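Local atomic coordinates of quinoline 2-oxidoreductase small subunit (Pseudomonas putida, PDB entry 1T3Q), a protein that carries two [2Fe-2S] clusters that probably relay electrons from the molybdenum centre to FAD as the enzyme oxidises quinoline at carbon 2. Residues 7-12 with 24-29; 12-17 with 73-78; 30-35 with 42-47. All blocks are in the same frame, centred on the assembly; numbering follows the deposited sequence.

Interaction 1. Residues 7-12 with 24-29; sequences SQLMRI and YVEPRM
Tyr-24 lays one face of its ring against the backbone of Arg-11, whose CA stands 4.1 Å from the ring centroid in a CH-pi contact, offset toward the rim. A chi1 of 180° and a chain extended as far as NE carry the arginine obliquely past the outer half of the ring. Its CB lies 3.6 Å from Tyr-24 CE2, and further out Arg-11 CD comes within 3.2 Å of Tyr-24 OH. The guanidinium plane stands 85° from that of the ring, and the phenol oxygen lies at the guanidinium edge, near its plane. The two backbones belong to the hairpin of strands 10-16 and 19-25, which forms one margin of the sheet in this beta-grasp domain of the plant-type [2Fe-2S] ferredoxin kind. Arg-11 and Tyr-24 are a non-hydrogen-bonded antiparallel pair, while Met-10 and Val-25 are the hydrogen-bonded pair next to it: Met-10 N gives an almost straight bond to Val-25 O (2.7 Å), and Val-25 N returns a longer one to Met-10 O (3.1 Å). On the face that carries Met-10 and Val-25, chi1 (-68°) and an extended chi2 carry Met-10 SD to 3.9 Å from Pro-27 CG; the bend at chi3 only turns the terminal methyl. The methionine also packs on Tyr-8 of the medium subunit. Nearer the core, Ile-12 CG1 meets Val-25 CG2 at 3.7 Å, the two side chains crossing at about a right angle. Leu-9, just before the strand, has its CB at the edge of the Tyr-24 ring and CD2 touching Tyr-24 CB, whereas the 3.3 Å approach of Leu-9 CD1 to Glu-26 CG is tight and comes with an unstaggered first torsion, which leaves that branch doubtful.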
ATOM      1  N   SER A   7       4.275  -7.354 -33.098  1.00 65.81           N
ATOM      2  CA  SER A   7       4.825  -6.501 -31.998  1.00 64.26           C
ATOM      3  C   SER A   7       5.122  -5.119 -32.550  1.00 63.31           C
ATOM      4  O   SER A   7       5.767  -4.976 -33.590  1.00 64.25           O
ATOM      5  N   GLN A   8       4.609  -4.122 -31.841  1.00 61.26           N
ATOM      6  CA  GLN A   8       4.799  -2.733 -32.169  1.00 58.40           C
ATOM      7  C   GLN A   8       5.880  -2.226 -31.208  1.00 54.54           C
ATOM      8  O   GLN A   8       6.280  -1.060 -31.268  1.00 52.85           O
ATOM      9  CB  GLN A   8       3.490  -1.961 -31.991  1.00 61.69           C
ATOM     10  CG  GLN A   8       2.349  -2.632 -32.735  1.00 65.35           C
ATOM     11  CD  GLN A   8       1.013  -2.013 -32.438  1.00 67.60           C
ATOM     12  OE1 GLN A   8       0.557  -1.119 -33.150  1.00 68.70           O
ATOM     13  NE2 GLN A   8       0.370  -2.488 -31.377  1.00 68.60           N
ATOM     14  N   LEU A   9       6.362  -3.132 -30.347  1.00 49.43           N
ATOM     15  CA  LEU A   9       7.411  -2.850 -29.347  1.00 43.69           C
ATOM     16  C   LEU A   9       8.815  -3.099 -29.879  1.00 39.72           C
ATOM     17  O   LEU A   9       9.081  -4.116 -30.522  1.00 39.39           O
ATOM     18  CB  LEU A   9       7.230  -3.725 -28.094  1.00 43.17           C
ATOM     19  CG  LEU A   9       6.633  -3.145 -26.798  1.00 43.82           C
ATOM     20  CD1 LEU A   9       5.484  -2.218 -27.127  1.00 43.34           C
ATOM     21  CD2 LEU A   9       6.163  -4.279 -25.884  1.00 43.30           C
ATOM     22  N   MET A  10       9.718  -2.180 -29.572  1.00 33.72           N
ATOM     23  CA  MET A  10      11.103  -2.281 -30.007  1.00 30.50           C
ATOM     24  C   MET A  10      12.046  -2.560 -28.839  1.00 28.78           C
ATOM     25  O   MET A  10      11.912  -1.976 -27.760  1.00 26.37           O
ATOM     26  CB  MET A  10      11.515  -0.989 -30.719  1.00 31.79           C
ATOM     27  CG  MET A  10      10.804  -0.770 -32.050  1.00 31.86           C
ATOM     28  SD  MET A  10      11.343   0.731 -32.881  1.00 35.84           S
ATOM     29  CE  MET A  10      13.029   0.285 -33.326  1.00 36.50           C
ATOM     30  N   ARG A  11      12.999  -3.458 -29.066  1.00 26.67           N
ATOM     31  CA  ARG A  11      13.974  -3.843 -28.055  1.00 27.07           C
ATOM     32  C   ARG A  11      15.070  -2.791 -27.987  1.00 26.50           C
ATOM     33  O   ARG A  11      15.852  -2.637 -28.924  1.00 27.29           O
ATOM     34  CB  ARG A  11      14.574  -5.206 -28.411  1.00 28.38           C
ATOM     35  CG  ARG A  11      15.613  -5.720 -27.427  1.00 31.39           C
ATOM     36  CD  ARG A  11      16.000  -7.155 -27.761  1.00 33.23           C
ATOM     37  NE  ARG A  11      16.951  -7.719 -26.808  1.00 35.21           N
ATOM     38  CZ  ARG A  11      18.218  -7.330 -26.693  1.00 37.13           C
ATOM     39  NH1 ARG A  11      18.694  -6.369 -27.474  1.00 37.83           N
ATOM     40  NH2 ARG A  11      19.012  -7.909 -25.799  1.00 36.79           N
ATOM     41  N   ILE A  12      15.124  -2.065 -26.876  1.00 24.71           N
ATOM     42  CA  ILE A  12      16.123  -1.023 -26.714  1.00 23.81           C
ATOM     43  C   ILE A  12      17.209  -1.421 -25.729  1.00 24.09           C
ATOM     44  O   ILE A  12      16.928  -1.878 -24.622  1.00 21.56           O
ATOM     45  CB  ILE A  12      15.479   0.302 -26.248  1.00 23.36           C
ATOM     46  CG1 ILE A  12      14.385   0.719 -27.240  1.00 21.15           C
ATOM     47  CG2 ILE A  12      16.544   1.392 -26.136  1.00 20.15           C
ATOM     48  CD1 ILE A  12      14.861   0.834 -28.681  1.00 22.94           C
ATOM     49  N   TYR A  24      11.606  -2.856 -23.559  1.00 25.94           N
ATOM     50  CA  TYR A  24      10.764  -2.808 -24.745  1.00 26.04           C
ATOM     51  C   TYR A  24       9.805  -1.639 -24.686  1.00 25.37           C
ATOM     52  O   TYR A  24       9.109  -1.445 -23.693  1.00 24.20           O
ATOM     53  CB  TYR A  24       9.988  -4.115 -24.895  1.00 28.80           C
ATOM     54  CG  TYR A  24      10.875  -5.278 -25.261  1.00 31.96           C
ATOM     55  CD1 TYR A  24      11.759  -5.827 -24.333  1.00 32.75           C
ATOM     56  CD2 TYR A  24      10.870  -5.796 -26.554  1.00 32.46           C
ATOM     57  CE1 TYR A  24      12.618  -6.861 -24.687  1.00 35.76           C
ATOM     58  CE2 TYR A  24      11.723  -6.825 -26.918  1.00 34.99           C
ATOM     59  CZ  TYR A  24      12.595  -7.352 -25.981  1.00 35.79           C
ATOM     60  OH  TYR A  24      13.450  -8.363 -26.350  1.00 41.78           O
ATOM     61  N   VAL A  25       9.770  -0.865 -25.762  1.00 25.34           N
ATOM     62  CA  VAL A  25       8.917   0.308 -25.832  1.00 25.37           C
ATOM     63  C   VAL A  25       8.392   0.560 -27.233  1.00 25.17           C
ATOM     64  O   VAL A  25       8.935   0.052 -28.218  1.00 24.98           O
ATOM     65  CB  VAL A  25       9.688   1.579 -25.392  1.00 25.36           C
ATOM     66  CG1 VAL A  25      10.048   1.491 -23.922  1.00 26.85           C
ATOM     67  CG2 VAL A  25      10.948   1.740 -26.239  1.00 25.63           C
ATOM     68  N   GLU A  26       7.324   1.346 -27.313  1.00 24.04           N
ATOM     69  CA  GLU A  26       6.756   1.728 -28.598  1.00 25.42           C
ATOM     70  C   GLU A  26       7.436   3.041 -28.955  1.00 23.63           C
ATOM     71  O   GLU A  26       7.828   3.799 -28.066  1.00 23.50           O
ATOM     72  CB  GLU A  26       5.252   1.969 -28.493  1.00 26.46           C
ATOM     73  CG  GLU A  26       4.433   0.758 -28.126  1.00 32.62           C
ATOM     74  CD  GLU A  26       2.950   1.047 -28.160  1.00 35.11           C
ATOM     75  OE1 GLU A  26       2.490   1.906 -27.383  1.00 37.66           O
ATOM     76  OE2 GLU A  26       2.242   0.421 -28.973  1.00 41.57           O
ATOM     77  N   PRO A  27       7.586   3.331 -30.256  1.00 22.66           N
ATOM     78  CA  PRO A  27       8.228   4.578 -30.680  1.00 22.12           C
ATOM     79  C   PRO A  27       7.522   5.826 -30.133  1.00 20.54           C
ATOM     80  O   PRO A  27       8.164   6.840 -29.873  1.00 21.11           O
ATOM     81  CB  PRO A  27       8.154   4.500 -32.206  1.00 21.74           C
ATOM     82  CG  PRO A  27       8.235   3.019 -32.467  1.00 22.17           C
ATOM     83  CD  PRO A  27       7.311   2.456 -31.412  1.00 22.20           C
ATOM     84  N   ARG A  28       6.204   5.734 -29.952  1.00 18.76           N
ATOM     85  CA  ARG A  28       5.395   6.854 -29.464  1.00 19.28           C
ATOM     86  C   ARG A  28       5.630   7.268 -28.014  1.00 17.95           C
ATOM     87  O   ARG A  28       5.081   8.274 -27.563  1.00 18.42           O
ATOM     88  CB  ARG A  28       3.900   6.544 -29.636  1.00 17.92           C
ATOM     89  CG  ARG A  28       3.369   5.486 -28.666  1.00 18.18           C
ATOM     90  CD  ARG A  28       1.887   5.191 -28.907  1.00 19.61           C
ATOM     91  NE  ARG A  28       1.069   6.403 -28.882  1.00 21.88           N
ATOM     92  CZ  ARG A  28      -0.243   6.429 -29.117  1.00 20.57           C
ATOM     93  NH1 ARG A  28      -0.909   7.575 -29.075  1.00 20.41           N
ATOM     94  NH2 ARG A  28      -0.892   5.306 -29.392  1.00 19.62           N
ATOM     95  N   MET A  29       6.422   6.498 -27.278  1.00 16.94           N
ATOM     96  CA  MET A  29       6.683   6.812 -25.877  1.00 18.49           C
ATOM     97  C   MET A  29       8.001   7.567 -25.711  1.00 19.35           C
ATOM     98  O   MET A  29       9.035   7.138 -26.237  1.00 18.35           O
ATOM     99  CB  MET A  29       6.723   5.512 -25.053  1.00 18.58           C
ATOM    100  CG  MET A  29       7.008   5.713 -23.567  1.00 17.67           C
ATOM    101  SD  MET A  29       6.978   4.200 -22.583  1.00 21.91           S
ATOM    102  CE  MET A  29       5.252   4.118 -22.138  1.00 21.77           C
TER

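Interaction 2. Residues 12-17 with 73-78; sequences ISATIN and VQAEGC
Ser-13 N is met by the carboxylate of Glu-76 rather than by a backbone carbonyl: its N-H points almost straight (177°) at Glu-76 OE2, 2.7 Å away, reaching the oxygen from above the carboxylate plane. Bending at chi2 (71°) folds the glutamate chain back toward the strand and brings OE2 there. The carbonyl of the same serine is satisfied too, since Gly-77 N donates to Ser-13 O at 2.8 Å, nearly along the C=O axis. Two residues along the strand, Thr-15 N donates to Cys-78 O (2.9 Å). Residues 75-78 form a type II turn closed by Cys-78 N on Ala-75 O, with Gly-77 at its third position and positive phi. Ala-14, whose own backbone pairs with Arg-21 on the hairpin side, sets its methyl against two carbonyl oxygens of the turn, CB lying 3.3 Å from Ala-75 O and 3.4 Å from Cys-78 O. Beside these bonds, Ile-12 CD1 packs on Val-73 CA at 3.6 Å. Glu-76 O is bound by Arg-54 of the medium subunit. Past the turn, Thr-15 and Asn-17 continue to Ile-80, opening the parallel pairing of strands 10-16 and 79-81 at the centre of the beta-grasp sheet.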
ATOM      1  N   ILE A  12      15.124  -2.065 -26.876  1.00 24.71           N
ATOM      2  CA  ILE A  12      16.123  -1.023 -26.714  1.00 23.81           C
ATOM      3  C   ILE A  12      17.209  -1.421 -25.729  1.00 24.09           C
ATOM      4  O   ILE A  12      16.928  -1.878 -24.622  1.00 21.56           O
ATOM      5  CB  ILE A  12      15.479   0.302 -26.248  1.00 23.36           C
ATOM      6  CG1 ILE A  12      14.385   0.719 -27.240  1.00 21.15           C
ATOM      7  CG2 ILE A  12      16.544   1.392 -26.136  1.00 20.15           C
ATOM      8  CD1 ILE A  12      14.861   0.834 -28.681  1.00 22.94           C
ATOM      9  N   SER A  13      18.454  -1.237 -26.149  1.00 24.57           N
ATOM     10  CA  SER A  13      19.604  -1.572 -25.329  1.00 25.44           C
ATOM     11  C   SER A  13      20.344  -0.303 -24.921  1.00 24.11           C
ATOM     12  O   SER A  13      20.864   0.427 -25.768  1.00 24.98           O
ATOM     13  CB  SER A  13      20.535  -2.502 -26.113  1.00 26.93           C
ATOM     14  OG  SER A  13      21.679  -2.838 -25.354  1.00 33.98           O
ATOM     15  N   ALA A  14      20.382  -0.034 -23.621  1.00 23.51           N
ATOM     16  CA  ALA A  14      21.061   1.155 -23.112  1.00 22.23           C
ATOM     17  C   ALA A  14      21.593   0.914 -21.704  1.00 22.21           C
ATOM     18  O   ALA A  14      21.107   0.042 -20.985  1.00 22.83           O
ATOM     19  CB  ALA A  14      20.097   2.344 -23.103  1.00 20.93           C
ATOM     20  N   THR A  15      22.607   1.676 -21.316  1.00 19.69           N
ATOM     21  CA  THR A  15      23.152   1.536 -19.978  1.00 21.16           C
ATOM     22  C   THR A  15      22.454   2.578 -19.108  1.00 19.34           C
ATOM     23  O   THR A  15      22.426   3.760 -19.441  1.00 19.79           O
ATOM     24  CB  THR A  15      24.670   1.774 -19.964  1.00 21.96           C
ATOM     25  OG1 THR A  15      25.308   0.782 -20.778  1.00 24.26           O
ATOM     26  CG2 THR A  15      25.211   1.676 -18.555  1.00 21.77           C
ATOM     27  N   ILE A  16      21.870   2.128 -18.005  1.00 19.73           N
ATOM     28  CA  ILE A  16      21.164   3.029 -17.101  1.00 19.72           C
ATOM     29  C   ILE A  16      21.822   2.965 -15.735  1.00 20.42           C
ATOM     30  O   ILE A  16      21.845   1.916 -15.092  1.00 21.17           O
ATOM     31  CB  ILE A  16      19.677   2.642 -16.987  1.00 19.20           C
ATOM     32  CG1 ILE A  16      19.043   2.641 -18.379  1.00 20.24           C
ATOM     33  CG2 ILE A  16      18.950   3.622 -16.059  1.00 18.24           C
ATOM     34  CD1 ILE A  16      17.571   2.245 -18.405  1.00 20.15           C
ATOM     35  N   ASN A  17      22.369   4.098 -15.311  1.00 21.88           N
ATOM     36  CA  ASN A  17      23.063   4.213 -14.038  1.00 22.77           C
ATOM     37  C   ASN A  17      24.172   3.176 -13.891  1.00 24.60           C
ATOM     38  O   ASN A  17      24.310   2.532 -12.849  1.00 23.78           O
ATOM     39  CB  ASN A  17      22.067   4.118 -12.878  1.00 23.06           C
ATOM     40  CG  ASN A  17      21.063   5.259 -12.894  1.00 21.04           C
ATOM     41  OD1 ASN A  17      21.395   6.376 -13.287  1.00 21.33           O
ATOM     42  ND2 ASN A  17      19.840   4.986 -12.465  1.00 20.21           N
ATOM     43  N   VAL A  73      13.064   5.128 -27.806  1.00 16.36           N
ATOM     44  CA  VAL A  73      13.863   4.343 -28.742  1.00 17.87           C
ATOM     45  C   VAL A  73      15.189   5.021 -29.097  1.00 18.07           C
ATOM     46  O   VAL A  73      16.109   4.368 -29.584  1.00 20.04           O
ATOM     47  CB  VAL A  73      13.087   4.005 -30.048  1.00 16.38           C
ATOM     48  CG1 VAL A  73      11.897   3.124 -29.724  1.00 18.33           C
ATOM     49  CG2 VAL A  73      12.645   5.274 -30.763  1.00 16.62           C
ATOM     50  N   GLN A  74      15.300   6.321 -28.841  1.00 18.97           N
ATOM     51  CA  GLN A  74      16.545   7.026 -29.135  1.00 19.30           C
ATOM     52  C   GLN A  74      17.576   6.832 -28.030  1.00 18.62           C
ATOM     53  O   GLN A  74      18.664   7.401 -28.079  1.00 19.84           O
ATOM     54  CB  GLN A  74      16.283   8.517 -29.362  1.00 19.54           C
ATOM     55  CG  GLN A  74      15.529   8.788 -30.657  1.00 19.21           C
ATOM     56  CD  GLN A  74      15.196  10.248 -30.861  1.00 19.62           C
ATOM     57  OE1 GLN A  74      14.580  10.879 -30.008  1.00 19.16           O
ATOM     58  NE2 GLN A  74      15.596  10.793 -32.002  1.00 21.18           N
ATOM     59  N   ALA A  75      17.240   6.013 -27.038  1.00 19.13           N
ATOM     60  CA  ALA A  75      18.168   5.747 -25.945  1.00 20.25           C
ATOM     61  C   ALA A  75      19.121   4.625 -26.347  1.00 20.97           C
ATOM     62  O   ALA A  75      20.113   4.362 -25.663  1.00 20.27           O
ATOM     63  CB  ALA A  75      17.404   5.350 -24.689  1.00 20.08           C
ATOM     64  N   GLU A  76      18.809   3.967 -27.461  1.00 20.07           N
ATOM     65  CA  GLU A  76      19.623   2.863 -27.953  1.00 20.94           C
ATOM     66  C   GLU A  76      21.100   3.222 -28.016  1.00 19.55           C
ATOM     67  O   GLU A  76      21.483   4.233 -28.608  1.00 18.15           O
ATOM     68  CB  GLU A  76      19.151   2.429 -29.345  1.00 21.66           C
ATOM     69  CG  GLU A  76      20.027   1.347 -29.991  1.00 23.98           C
ATOM     70  CD  GLU A  76      19.879  -0.012 -29.319  1.00 27.34           C
ATOM     71  OE1 GLU A  76      20.807  -0.840 -29.432  1.00 29.78           O
ATOM     72  OE2 GLU A  76      18.828  -0.258 -28.688  1.00 28.68           O
ATOM     73  N   GLY A  77      21.923   2.380 -27.402  1.00 21.25           N
ATOM     74  CA  GLY A  77      23.360   2.601 -27.411  1.00 23.04           C
ATOM     75  C   GLY A  77      23.863   3.750 -26.562  1.00 24.49           C
ATOM     76  O   GLY A  77      25.038   4.114 -26.651  1.00 25.48           O
ATOM     77  N   CYS A  78      22.994   4.321 -25.734  1.00 22.74           N
ATOM     78  CA  CYS A  78      23.387   5.439 -24.883  1.00 23.79           C
ATOM     79  C   CYS A  78      23.579   5.047 -23.423  1.00 23.44           C
ATOM     80  O   CYS A  78      23.075   4.018 -22.967  1.00 23.13           O
ATOM     81  CB  CYS A  78      22.341   6.555 -24.955  1.00 24.85           C
ATOM     82  SG  CYS A  78      22.125   7.281 -26.595  1.00 28.85           S
TER

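Interaction 3. Residues 30-35 with 42-47; sequences HLADAL and TGTKIG. With FES (Fe2/s2 (inorganic) cluster), chain H.
The start of helix 31-39 and the loop leading into the first [2Fe-2S] site come together here, with Ile-46 of the loop making most of the contact. His-30 is the N-cap of the helix: Asp-33 N donates to His-30 ND1 at 3.0 Å, lying nearly in the ring plane. His-30 CG takes the crowded position between backbone N and carbonyl carbon (chi1 50°), which folds the imidazole back over the first turn, and NE2 is hydrogen-bonded to Glu-49 of the cluster loop. Ile-46 approaches the ring at its edge, CD1 lying 3.8 Å from His-30 CE1, and Ile-46 CG1 rests 4.0 Å from Ala-32 CB. Nearby, Asp-33 OD1 forms a salt bridge with Lys-2 of the medium subunit. Replacing His-30 by an alanine would probably leave Asp-33 N without its cap, Glu-49 without this partner and a gap beside the Ile-46 methyl. The other branch of Ile-46 faces the cluster, CG2 being 3.9 Å from the bridging sulfide S2, while Gly-47 N comes to 3.3 Å from S2. Further back, Lys-45 NZ holds Thr-42 O at 2.8 Å and forms a salt bridge with Asp-36 of the large subunit. One helical turn along, Leu-35 CD1 touches Thr-44 OG1 at 4.1 Å. Both of these side chains also lean on Ile-58, so helix 31-39, the loop and strand 57-60 meet at that residue, with Ser-67 touching both Ala-32 and Thr-44.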
ATOM      1  N   HIS A  30       7.977   8.694 -24.997  1.00 18.05           N
ATOM      2  CA  HIS A  30       9.229   9.408 -24.794  1.00 17.68           C
ATOM      3  C   HIS A  30      10.043   8.743 -23.686  1.00 16.76           C
ATOM      4  O   HIS A  30       9.534   7.903 -22.942  1.00 16.13           O
ATOM      5  CB  HIS A  30       9.016  10.914 -24.530  1.00 16.49           C
ATOM      6  CG  HIS A  30       8.005  11.244 -23.470  1.00 18.91           C
ATOM      7  ND1 HIS A  30       8.088  10.771 -22.178  1.00 17.43           N
ATOM      8  CD2 HIS A  30       6.945  12.089 -23.492  1.00 19.64           C
ATOM      9  CE1 HIS A  30       7.128  11.316 -21.449  1.00 18.25           C
ATOM     10  NE2 HIS A  30       6.421  12.120 -22.223  1.00 16.36           N
ATOM     11  N   LEU A  31      11.322   9.095 -23.611  1.00 17.46           N
ATOM     12  CA  LEU A  31      12.236   8.514 -22.637  1.00 16.19           C
ATOM     13  C   LEU A  31      11.821   8.702 -21.181  1.00 16.85           C
ATOM     14  O   LEU A  31      11.993   7.795 -20.361  1.00 15.31           O
ATOM     15  CB  LEU A  31      13.645   9.074 -22.865  1.00 17.10           C
ATOM     16  CG  LEU A  31      14.770   8.481 -22.012  1.00 17.07           C
ATOM     17  CD1 LEU A  31      14.749   6.962 -22.105  1.00 17.30           C
ATOM     18  CD2 LEU A  31      16.105   9.037 -22.485  1.00 17.40           C
ATOM     19  N   ALA A  32      11.271   9.871 -20.857  1.00 17.00           N
ATOM     20  CA  ALA A  32      10.829  10.138 -19.492  1.00 16.95           C
ATOM     21  C   ALA A  32       9.806   9.081 -19.074  1.00 16.79           C
ATOM     22  O   ALA A  32       9.941   8.462 -18.023  1.00 15.73           O
ATOM     23  CB  ALA A  32      10.220  11.542 -19.395  1.00 17.29           C
ATOM     24  N   ASP A  33       8.785   8.870 -19.902  1.00 18.35           N
ATOM     25  CA  ASP A  33       7.763   7.863 -19.600  1.00 17.83           C
ATOM     26  C   ASP A  33       8.346   6.444 -19.553  1.00 18.71           C
ATOM     27  O   ASP A  33       7.961   5.640 -18.707  1.00 18.06           O
ATOM     28  CB  ASP A  33       6.634   7.904 -20.644  1.00 17.45           C
ATOM     29  CG  ASP A  33       5.569   8.955 -20.334  1.00 20.37           C
ATOM     30  OD1 ASP A  33       4.653   9.138 -21.169  1.00 19.23           O
ATOM     31  OD2 ASP A  33       5.637   9.601 -19.263  1.00 18.52           O
ATOM     32  N   ALA A  34       9.269   6.129 -20.459  1.00 16.40           N
ATOM     33  CA  ALA A  34       9.858   4.791 -20.476  1.00 16.47           C
ATOM     34  C   ALA A  34      10.643   4.522 -19.197  1.00 16.24           C
ATOM     35  O   ALA A  34      10.503   3.457 -18.587  1.00 16.39           O
ATOM     36  CB  ALA A  34      10.756   4.617 -21.698  1.00 15.22           C
ATOM     37  N   LEU A  35      11.469   5.483 -18.791  1.00 15.76           N
ATOM     38  CA  LEU A  35      12.252   5.327 -17.571  1.00 15.88           C
ATOM     39  C   LEU A  35      11.309   5.112 -16.389  1.00 15.79           C
ATOM     40  O   LEU A  35      11.488   4.199 -15.590  1.00 13.45           O
ATOM     41  CB  LEU A  35      13.111   6.576 -17.320  1.00 16.32           C
ATOM     42  CG  LEU A  35      14.298   6.793 -18.269  1.00 17.98           C
ATOM     43  CD1 LEU A  35      14.901   8.169 -18.053  1.00 18.88           C
ATOM     44  CD2 LEU A  35      15.341   5.703 -18.033  1.00 18.80           C
ATOM     45  N   THR A  42      11.084   6.081 -11.219  1.00 17.72           N
ATOM     46  CA  THR A  42      10.234   7.264 -11.166  1.00 16.62           C
ATOM     47  C   THR A  42      10.890   8.539 -10.652  1.00 17.71           C
ATOM     48  O   THR A  42      10.212   9.548 -10.454  1.00 15.32           O
ATOM     49  CB  THR A  42       8.948   6.982 -10.338  1.00 16.83           C
ATOM     50  OG1 THR A  42       9.301   6.520  -9.029  1.00 16.94           O
ATOM     51  CG2 THR A  42       8.100   5.918 -11.024  1.00 16.27           C
ATOM     52  N   GLY A  43      12.205   8.512 -10.450  1.00 16.46           N
ATOM     53  CA  GLY A  43      12.885   9.707  -9.982  1.00 15.69           C
ATOM     54  C   GLY A  43      12.798  10.839 -10.991  1.00 17.24           C
ATOM     55  O   GLY A  43      12.759  12.013 -10.624  1.00 16.49           O
ATOM     56  N   THR A  44      12.776  10.488 -12.273  1.00 17.00           N
ATOM     57  CA  THR A  44      12.671  11.477 -13.345  1.00 15.70           C
ATOM     58  C   THR A  44      11.215  11.947 -13.359  1.00 15.55           C
ATOM     59  O   THR A  44      10.299  11.132 -13.477  1.00 15.09           O
ATOM     60  CB  THR A  44      13.046  10.844 -14.714  1.00 16.21           C
ATOM     61  OG1 THR A  44      14.411  10.398 -14.670  1.00 16.51           O
ATOM     62  CG2 THR A  44      12.894  11.858 -15.840  1.00 15.14           C
ATOM     63  N   LYS A  45      11.010  13.255 -13.228  1.00 15.81           N
ATOM     64  CA  LYS A  45       9.663  13.822 -13.178  1.00 16.20           C
ATOM     65  C   LYS A  45       9.251  14.547 -14.449  1.00 17.56           C
ATOM     66  O   LYS A  45      10.090  15.037 -15.205  1.00 16.19           O
ATOM     67  CB  LYS A  45       9.541  14.801 -11.997  1.00 14.29           C
ATOM     68  CG  LYS A  45       9.985  14.260 -10.637  1.00 14.17           C
ATOM     69  CD  LYS A  45       9.266  12.979 -10.231  1.00 14.61           C
ATOM     70  CE  LYS A  45       9.660  12.560  -8.825  1.00 12.59           C
ATOM     71  NZ  LYS A  45       9.205  11.184  -8.486  1.00 12.73           N
ATOM     72  N   ILE A  46       7.939  14.635 -14.654  1.00 16.33           N
ATOM     73  CA  ILE A  46       7.376  15.295 -15.822  1.00 18.05           C
ATOM     74  C   ILE A  46       6.501  16.468 -15.390  1.00 18.29           C
ATOM     75  O   ILE A  46       5.522  16.281 -14.666  1.00 16.79           O
ATOM     76  CB  ILE A  46       6.508  14.313 -16.636  1.00 20.66           C
ATOM     77  CG1 ILE A  46       7.357  13.120 -17.081  1.00 22.76           C
ATOM     78  CG2 ILE A  46       5.910  15.024 -17.834  1.00 22.73           C
ATOM     79  CD1 ILE A  46       6.557  12.024 -17.758  1.00 26.56           C
ATOM     80  N   GLY A  47       6.850  17.670 -15.836  1.00 15.94           N
ATOM     81  CA  GLY A  47       6.072  18.838 -15.471  1.00 18.69           C
ATOM     82  C   GLY A  47       5.456  19.615 -16.625  1.00 19.45           C
ATOM     83  O   GLY A  47       4.625  20.499 -16.391  1.00 19.70           O
TER
HETATM   84 FE1  FES H4908       9.221  19.760 -18.663  1.00 16.10          FE
HETATM   85 FE2  FES H4908      10.565  17.726 -19.876  1.00 17.11          FE
HETATM   86  S1  FES H4908      11.176  19.779 -19.892  1.00 18.31           S
HETATM   87  S2  FES H4908       8.685  17.599 -18.566  1.00 17.31           S

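Strand 10-16 is common to interactions 1 and 2, which share Ile-12: its one edge pairs with 19-25, the other with the turn before 79-81. Val-73 joins them, touching Met-10, Val-25 and Pro-27. Both are partly buried, interaction 1 with more exposed residues: it is regular backbone pairing dressed with an aromatic ring and long side chains, whereas interaction 2 has a carboxylate substituting for a strand partner. Interaction 3 is the buried one, without any hydrogen bond between its segments, and alone reaches a cluster. Helix 31-39 ties all three: Ala-34 packs on Val-25 and Met-29, Leu-31 on Ala-75, and Leu-35 on Ile-16.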